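Local coordinates for thrombospondin related anonymous protein (Plasmodium falciparum, PDB 4F1J) that probably serves in parasite adhesion, here through its magnesium-loaded von Willebrand factor A domain, one extracellular part of a larger membrane-anchored protein, at residues D6-Y11 and N113-V118; V144-F149 and R161-C166. All blocks are in the same frame, centred on the assembly; numbering follows the deposited sequence.

Contact 1: D6-Y11 and N113-V118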
ATOM      1  N   ASP A   6       3.926  -8.525 -13.619  1.00 15.52           N
ATOM      2  CA  ASP A   6       4.001  -9.948 -13.280  1.00 16.33           C
ATOM      3  C   ASP A   6       2.652 -10.403 -12.697  1.00 15.43           C
ATOM      4  O   ASP A   6       1.724  -9.596 -12.541  1.00 14.39           O
ATOM      5  CB  ASP A   6       5.126 -10.224 -12.275  1.00 17.28           C
ATOM      6  CG  ASP A   6       5.697 -11.648 -12.384  1.00 22.79           C
ATOM      7  OD1 ASP A   6       5.015 -12.554 -12.924  1.00 25.46           O
ATOM      8  OD2 ASP A   6       6.859 -11.844 -11.953  1.00 30.30           O
ATOM      9  N   GLU A   7       2.538 -11.704 -12.424  1.00 14.69           N
ATOM     10  CA  GLU A   7       1.360 -12.275 -11.780  1.00 14.49           C
ATOM     11  C   GLU A   7       1.442 -11.960 -10.270  1.00 13.02           C
ATOM     12  O   GLU A   7       2.087 -12.674  -9.508  1.00 12.85           O
ATOM     13  CB  GLU A   7       1.265 -13.797 -12.000  1.00 14.53           C
ATOM     14  CG  GLU A   7      -0.122 -14.340 -11.679  1.00 17.15           C
ATOM     15  CD  GLU A   7      -0.300 -15.854 -11.870  1.00 19.52           C
ATOM     16  OE1 GLU A   7       0.634 -16.536 -12.354  1.00 27.17           O
ATOM     17  OE2 GLU A   7      -1.393 -16.356 -11.504  1.00 27.39           O
ATOM     18  N   VAL A   8       0.784 -10.876  -9.867  1.00 11.59           N
ATOM     19  CA  VAL A   8       0.859 -10.354  -8.496  1.00 10.92           C
ATOM     20  C   VAL A   8      -0.523  -9.845  -8.072  1.00 10.21           C
ATOM     21  O   VAL A   8      -1.172  -9.118  -8.827  1.00 10.31           O
ATOM     22  CB  VAL A   8       1.828  -9.143  -8.372  1.00 11.15           C
ATOM     23  CG1 VAL A   8       1.940  -8.668  -6.897  1.00 11.07           C
ATOM     24  CG2 VAL A   8       3.254  -9.447  -8.917  1.00 12.47           C
ATOM     25  N   ASP A   9      -0.976 -10.282  -6.901  1.00  9.49           N
ATOM     26  CA  ASP A   9      -2.135  -9.692  -6.230  1.00  9.18           C
ATOM     27  C   ASP A   9      -1.524  -8.607  -5.351  1.00  9.26           C
ATOM     28  O   ASP A   9      -0.698  -8.899  -4.464  1.00  9.72           O
ATOM     29  CB  ASP A   9      -2.931 -10.717  -5.412  1.00  9.33           C
ATOM     30  CG  ASP A   9      -3.609 -11.766  -6.275  1.00 10.92           C
ATOM     31  OD1 ASP A   9      -3.964 -11.450  -7.445  1.00  7.71           O
ATOM     32  OD2 ASP A   9      -3.864 -12.880  -5.752  1.00 10.57           O
ATOM     33  N   LEU A  10      -1.880  -7.350  -5.633  1.00  8.66           N
ATOM     34  CA  LEU A  10      -1.224  -6.208  -4.976  1.00  7.98           C
ATOM     35  C   LEU A  10      -2.266  -5.492  -4.129  1.00  7.98           C
ATOM     36  O   LEU A  10      -3.282  -5.037  -4.640  1.00  7.34           O
ATOM     37  CB  LEU A  10      -0.590  -5.263  -6.010  1.00  8.34           C
ATOM     38  CG  LEU A  10       0.361  -4.180  -5.513  1.00  8.28           C
ATOM     39  CD1 LEU A  10       1.224  -3.622  -6.646  1.00 10.73           C
ATOM     40  CD2 LEU A  10      -0.439  -3.035  -4.816  1.00  9.11           C
ATOM     41  N   TYR A  11      -2.019  -5.472  -2.828  1.00  7.57           N
ATOM     42  CA  TYR A  11      -2.917  -4.924  -1.835  1.00  7.40           C
ATOM     43  C   TYR A  11      -2.390  -3.559  -1.403  1.00  7.82           C
ATOM     44  O   TYR A  11      -1.463  -3.428  -0.559  1.00  7.81           O
ATOM     45  CB  TYR A  11      -3.063  -5.831  -0.597  1.00  7.80           C
ATOM     46  CG  TYR A  11      -3.451  -7.251  -0.903  1.00  6.98           C
ATOM     47  CD1 TYR A  11      -2.493  -8.192  -1.283  1.00  8.93           C
ATOM     48  CD2 TYR A  11      -4.753  -7.653  -0.865  1.00  6.73           C
ATOM     49  CE1 TYR A  11      -2.857  -9.495  -1.597  1.00  8.77           C
ATOM     50  CE2 TYR A  11      -5.124  -8.946  -1.160  1.00  8.56           C
ATOM     51  CZ  TYR A  11      -4.171  -9.873  -1.515  1.00  9.59           C
ATOM     52  OH  TYR A  11      -4.582 -11.162  -1.848  1.00  9.63           O
ATOM     53  N   ASN A 113      -1.629 -18.820  -7.358  1.00 16.76           N
ATOM     54  CA  ASN A 113      -0.509 -18.828  -8.283  1.00 17.39           C
ATOM     55  C   ASN A 113       0.238 -17.490  -8.291  1.00 16.66           C
ATOM     56  O   ASN A 113       1.359 -17.442  -8.775  1.00 17.92           O
ATOM     57  CB  ASN A 113      -1.001 -19.179  -9.712  1.00 18.65           C
ATOM     58  CG  ASN A 113       0.101 -19.774 -10.601  1.00 22.56           C
ATOM     59  OD1 ASN A 113       0.544 -20.903 -10.366  1.00 29.64           O
ATOM     60  ND2 ASN A 113       0.516 -19.036 -11.646  1.00 25.94           N
ATOM     61  N   ALA A 114      -0.380 -16.418  -7.762  1.00 14.21           N
ATOM     62  CA  ALA A 114       0.189 -15.075  -7.807  1.00 14.09           C
ATOM     63  C   ALA A 114       1.067 -14.767  -6.606  1.00 13.19           C
ATOM     64  O   ALA A 114       0.774 -15.220  -5.484  1.00 12.78           O
ATOM     65  CB  ALA A 114      -0.941 -14.047  -7.888  1.00 12.13           C
ATOM     66  N   ASN A 115       2.128 -13.990  -6.839  1.00 12.77           N
ATOM     67  CA  ASN A 115       2.887 -13.357  -5.778  1.00 13.46           C
ATOM     68  C   ASN A 115       1.908 -12.463  -5.006  1.00 12.20           C
ATOM     69  O   ASN A 115       0.984 -11.915  -5.598  1.00 11.44           O
ATOM     70  CB  ASN A 115       4.017 -12.478  -6.325  1.00 14.41           C
ATOM     71  CG  ASN A 115       5.123 -13.270  -7.001  1.00 19.70           C
ATOM     72  OD1 ASN A 115       5.600 -14.259  -6.460  1.00 24.44           O
ATOM     73  ND2 ASN A 115       5.551 -12.813  -8.193  1.00 24.70           N
ATOM     74  N   GLN A 116       2.070 -12.398  -3.691  1.00 11.07           N
ATOM     75  CA  GLN A 116       1.207 -11.570  -2.846  1.00  9.77           C
ATOM     76  C   GLN A 116       2.045 -10.433  -2.283  1.00  9.60           C
ATOM     77  O   GLN A 116       3.055 -10.676  -1.610  1.00  9.64           O
ATOM     78  CB  GLN A 116       0.605 -12.398  -1.710  1.00  9.54           C
ATOM     79  CG  GLN A 116      -0.157 -13.638  -2.175  1.00  8.98           C
ATOM     80  CD  GLN A 116      -1.424 -13.275  -2.897  1.00  9.58           C
ATOM     81  OE1 GLN A 116      -2.215 -12.510  -2.375  1.00 11.08           O
ATOM     82  NE2 GLN A 116      -1.638 -13.823  -4.105  1.00  8.94           N
ATOM     83  N   LEU A 117       1.632  -9.201  -2.588  1.00  8.96           N
ATOM     84  CA  LEU A 117       2.376  -7.986  -2.239  1.00  8.45           C
ATOM     85  C   LEU A 117       1.441  -6.983  -1.584  1.00  8.37           C
ATOM     86  O   LEU A 117       0.409  -6.638  -2.146  1.00  8.91           O
ATOM     87  CB  LEU A 117       2.995  -7.343  -3.489  1.00  8.14           C
ATOM     88  CG  LEU A 117       3.640  -5.967  -3.347  1.00  9.01           C
ATOM     89  CD1 LEU A 117       4.845  -5.973  -2.352  1.00  8.91           C
ATOM     90  CD2 LEU A 117       4.056  -5.440  -4.738  1.00  9.24           C
ATOM     91  N   VAL A 118       1.842  -6.482  -0.422  1.00  8.00           N
ATOM     92  CA  VAL A 118       1.156  -5.392   0.246  1.00  7.48           C
ATOM     93  C   VAL A 118       1.999  -4.132   0.046  1.00  7.34           C
ATOM     94  O   VAL A 118       3.217  -4.146   0.247  1.00  8.24           O
ATOM     95  CB  VAL A 118       0.977  -5.680   1.775  1.00  8.14           C
ATOM     96  CG1 VAL A 118       0.539  -4.409   2.549  1.00  7.45           C
ATOM     97  CG2 VAL A 118      -0.028  -6.764   2.032  1.00  7.05           C
TER
HETATM   98  O   HOH W   1       3.205 -16.534 -10.363  1.00 36.92           O
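Asp9 and Leu117 sit in parallel neighbouring strands, 8-11 and 115-118, whose axes run 16° apart, and backbone bonds Asn115 N to Glu7 O, Asp9 N to Asn115 O, Leu117 N to Asp9 O and Tyr11 N to Leu117 O zip them together. On the face that carries Asp9, Tyr11, Gln116 and Val118, the Gln116 amide is the hub. Its chain bends at chi2 (-69°), turning the amide back toward 6-11. Gln116 NE2 gives one hydrogen to Asp9 OD2 at 2.9 Å, on the anti side but 35° out of the carboxylate plane, and another to Ala114 O, just before its strand, from above the carbonyl plane. Gln116 OE1 accepts from Tyr11 OH at 2.8 Å, at the ring edge and in its plane, so three bonds fix the flip of the amide. Arg111 forms a salt bridge with Asp9 OD1. These are central strands of the Rossmann-like von Willebrand factor A sheet; helix 94-106 packs over Tyr11 and Val118. On the other face, under helix 184-200, Val8 CG1 meets Leu117 CB at 3.8 Å, while Leu10 CD1 lies alongside Leu117 CD2 at 3.9 Å. Before the strands, extended Glu7 takes a bond from Asn113 ND2 to OE1 (2.6 Å), syn but somewhat out of plane.

Contact 2: V144-F149 and R161-C166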
ATOM      1  N   VAL A 144       3.543 -13.495   1.919  1.00 10.97           N
ATOM      2  CA  VAL A 144       3.279 -12.109   1.533  1.00 10.48           C
ATOM      3  C   VAL A 144       4.510 -11.227   1.756  1.00 10.96           C
ATOM      4  O   VAL A 144       5.138 -11.276   2.825  1.00 10.84           O
ATOM      5  CB  VAL A 144       2.091 -11.533   2.321  1.00 10.09           C
ATOM      6  CG1 VAL A 144       1.903 -10.032   1.962  1.00  9.95           C
ATOM      7  CG2 VAL A 144       0.790 -12.357   2.071  1.00 10.76           C
ATOM      8  N   LYS A 145       4.870 -10.448   0.732  1.00 10.92           N
ATOM      9  CA  LYS A 145       5.881  -9.432   0.858  1.00 12.25           C
ATOM     10  C   LYS A 145       5.183  -8.098   1.165  1.00 10.61           C
ATOM     11  O   LYS A 145       4.096  -7.844   0.656  1.00  9.86           O
ATOM     12  CB  LYS A 145       6.724  -9.326  -0.412  1.00 13.69           C
ATOM     13  CG  LYS A 145       7.725 -10.464  -0.520  1.00 15.24           C
ATOM     14  CD  LYS A 145       8.789 -10.255  -1.576  1.00 17.21           C
ATOM     15  CE  LYS A 145       9.844 -11.379  -1.491  1.00 20.18           C
ATOM     16  NZ  LYS A 145      10.627 -11.605  -2.755  1.00 24.05           N
ATOM     17  N   ILE A 146       5.839  -7.274   1.967  1.00 10.11           N
ATOM     18  CA  ILE A 146       5.275  -5.993   2.403  1.00  8.91           C
ATOM     19  C   ILE A 146       6.235  -4.873   2.053  1.00  8.80           C
ATOM     20  O   ILE A 146       7.424  -4.965   2.336  1.00  9.26           O
ATOM     21  CB  ILE A 146       5.002  -5.989   3.926  1.00  9.24           C
ATOM     22  CG1 ILE A 146       4.058  -7.165   4.321  1.00  9.21           C
ATOM     23  CG2 ILE A 146       4.433  -4.599   4.363  1.00  9.04           C
ATOM     24  CD1 ILE A 146       3.839  -7.323   5.858  1.00  9.61           C
ATOM     25  N   ALA A 147       5.718  -3.827   1.407  1.00  7.93           N
ATOM     26  CA  ALA A 147       6.487  -2.626   1.077  1.00  7.76           C
ATOM     27  C   ALA A 147       5.834  -1.426   1.734  1.00  7.62           C
ATOM     28  O   ALA A 147       4.625  -1.405   1.891  1.00  7.29           O
ATOM     29  CB  ALA A 147       6.572  -2.435  -0.448  1.00  8.25           C
ATOM     30  N   VAL A 148       6.637  -0.431   2.097  1.00  6.72           N
ATOM     31  CA  VAL A 148       6.131   0.778   2.728  1.00  7.51           C
ATOM     32  C   VAL A 148       6.721   2.034   2.087  1.00  7.45           C
ATOM     33  O   VAL A 148       7.938   2.170   1.913  1.00  9.36           O
ATOM     34  CB  VAL A 148       6.434   0.825   4.246  1.00  6.32           C
ATOM     35  CG1 VAL A 148       6.003   2.173   4.839  1.00  9.54           C
ATOM     36  CG2 VAL A 148       5.729  -0.333   5.001  1.00  5.91           C
ATOM     37  N   PHE A 149       5.840   2.972   1.786  1.00  8.08           N
ATOM     38  CA  PHE A 149       6.218   4.297   1.278  1.00  8.46           C
ATOM     39  C   PHE A 149       5.801   5.292   2.358  1.00  8.94           C
ATOM     40  O   PHE A 149       4.609   5.540   2.556  1.00  8.90           O
ATOM     41  CB  PHE A 149       5.492   4.564  -0.044  1.00  9.20           C
ATOM     42  CG  PHE A 149       5.910   5.841  -0.754  1.00  9.32           C
ATOM     43  CD1 PHE A 149       5.279   7.045  -0.461  1.00  9.04           C
ATOM     44  CD2 PHE A 149       6.894   5.824  -1.739  1.00 10.29           C
ATOM     45  CE1 PHE A 149       5.618   8.215  -1.125  1.00  9.99           C
ATOM     46  CE2 PHE A 149       7.251   7.003  -2.401  1.00 11.88           C
ATOM     47  CZ  PHE A 149       6.611   8.183  -2.107  1.00 11.07           C
ATOM     48  N   ARG A 161      11.107   0.023   8.278  1.00  9.67           N
ATOM     49  CA  ARG A 161      12.112  -0.918   7.819  1.00 11.06           C
ATOM     50  C   ARG A 161      11.938  -2.295   8.451  1.00 11.43           C
ATOM     51  O   ARG A 161      11.998  -3.288   7.731  1.00 12.33           O
ATOM     52  CB  ARG A 161      13.509  -0.333   8.037  1.00 10.24           C
ATOM     53  CG  ARG A 161      13.827   0.797   7.037  1.00 11.16           C
ATOM     54  CD  ARG A 161      15.165   1.471   7.328  1.00 12.59           C
ATOM     55  NE  ARG A 161      16.252   0.522   7.137  1.00 14.47           N
ATOM     56  CZ  ARG A 161      17.053   0.457   6.070  1.00 16.47           C
ATOM     57  NH1 ARG A 161      16.990   1.340   5.082  1.00 18.75           N
ATOM     58  NH2 ARG A 161      17.967  -0.487   6.023  1.00 15.69           N
ATOM     59  N   PHE A 162      11.666  -2.339   9.763  1.00 12.58           N
ATOM     60  CA  PHE A 162      11.401  -3.599  10.486  1.00 12.48           C
ATOM     61  C   PHE A 162      10.185  -4.302   9.823  1.00 13.07           C
ATOM     62  O   PHE A 162      10.222  -5.508   9.507  1.00 13.17           O
ATOM     63  CB  PHE A 162      11.046  -3.369  11.980  1.00 14.51           C
ATOM     64  CG  PHE A 162      12.204  -3.096  12.923  1.00 16.83           C
ATOM     65  CD1 PHE A 162      13.290  -3.962  13.022  1.00 18.59           C
ATOM     66  CD2 PHE A 162      12.117  -2.026  13.842  1.00 19.86           C
ATOM     67  CE1 PHE A 162      14.314  -3.728  13.949  1.00 19.25           C
ATOM     68  CE2 PHE A 162      13.138  -1.780  14.779  1.00 19.29           C
ATOM     69  CZ  PHE A 162      14.232  -2.633  14.831  1.00 17.95           C
ATOM     70  N   LEU A 163       9.120  -3.526   9.596  1.00 12.18           N
ATOM     71  CA  LEU A 163       7.879  -4.056   8.991  1.00 11.64           C
ATOM     72  C   LEU A 163       8.099  -4.779   7.667  1.00 10.87           C
ATOM     73  O   LEU A 163       7.482  -5.828   7.433  1.00 11.05           O
ATOM     74  CB  LEU A 163       6.832  -2.960   8.796  1.00 11.34           C
ATOM     75  CG  LEU A 163       5.425  -3.466   8.486  1.00 13.44           C
ATOM     76  CD1 LEU A 163       4.898  -4.196   9.684  1.00 13.62           C
ATOM     77  CD2 LEU A 163       4.532  -2.285   8.104  1.00 11.03           C
ATOM     78  N   VAL A 164       8.975  -4.240   6.818  1.00 10.63           N
ATOM     79  CA  VAL A 164       9.213  -4.793   5.480  1.00 10.99           C
ATOM     80  C   VAL A 164      10.335  -5.830   5.468  1.00 11.84           C
ATOM     81  O   VAL A 164      10.668  -6.338   4.418  1.00 13.68           O
ATOM     82  CB  VAL A 164       9.470  -3.672   4.432  1.00 10.64           C
ATOM     83  CG1 VAL A 164       8.304  -2.654   4.435  1.00  8.30           C
ATOM     84  CG2 VAL A 164      10.780  -2.967   4.660  1.00 10.02           C
ATOM     85  N   GLY A 165      10.882  -6.152   6.640  1.00 13.19           N
ATOM     86  CA  GLY A 165      11.871  -7.212   6.754  1.00 13.71           C
ATOM     87  C   GLY A 165      13.319  -6.776   6.661  1.00 14.06           C
ATOM     88  O   GLY A 165      14.215  -7.635   6.514  1.00 15.40           O
ATOM     89  N   CYS A 166      13.573  -5.476   6.769  1.00 14.58           N
ATOM     90  CA  CYS A 166      14.925  -4.938   6.662  1.00 15.03           C
ATOM     91  C   CYS A 166      15.522  -4.683   8.024  1.00 15.30           C
ATOM     92  O   CYS A 166      14.805  -4.552   9.020  1.00 15.55           O
ATOM     93  CB  CYS A 166      14.912  -3.626   5.864  1.00 14.87           C
ATOM     94  SG  CYS A 166      14.528  -3.855   4.105  1.00 15.99           S
TER
HETATM   95  O   HOH W   2       8.421  -7.946   3.190  1.00 12.21           O
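Leu163, in the last turn of helix 157-163, brings its CD2 methyl to 3.9 Å from Val148 CG2, the two side chains crossing at about a right angle. Its CG lies anti to the backbone N (chi1 -166°), which sends the branch toward the strand, and Leu163 CG also sits 4.4 Å from Ile146 CG2. Leu133 and Ser136 of helix 129-141 and Ile120 of neighbouring strand 115-122 also touch this leucine. Val164 follows and makes the tightest packing: its CG1 is 3.5 Å from Val148 CG2, and its CB comes within 3.2 Å of Ile146 O, pressing the side chain onto the strand's backbone as well as its methyls. Val164 CG1 is also 3.8 Å from Ala147 CA. The carbonyl of Val164 is probably linked to the strand by a water that accepts from Ile146 N at 2.9 Å and can donate to Val164 O, 3.0 Å away. Gly165 then leaves the helix with a positive phi of 93°, its N bonded to Phe162 O; Cys166 N returns to Arg161 O, completing a Schellman motif. Cys166 goes on to form a disulfide with Cys173, in the connection leading to the last strand. Strand 145-151, helix 157-163 and strand 176-179 form a beta-alpha-beta unit, whose short helix packs here by its C-terminal end against the first strand, within the doubly wound alpha/beta fold of von Willebrand factor A domains.

Overall arrangement
Contact 1 and contact 2 follow one another in the chain, their centres 15 Å apart, and meet in one sheet, where strand 115-122 has strand 8-15 on one side and strand 145-151 on the other. The join is made by the backbone: Val118 N lies 2.8 Å from Lys145 O, and Val118 O 2.8 Å from Ala147 N, both probable hydrogen bonds. Packing adds to it, with Gln116 CB 3.8 Å from Val144 CG2. Ser17, Ser19 and Asp123 bind one magnesium ion, Ser95 and Asp131 another. Neither contact supplies a ligand: the side chain of Val148 is about 10 Å from that of Asp123, and Leu163's about 9 Å from that of Ser95.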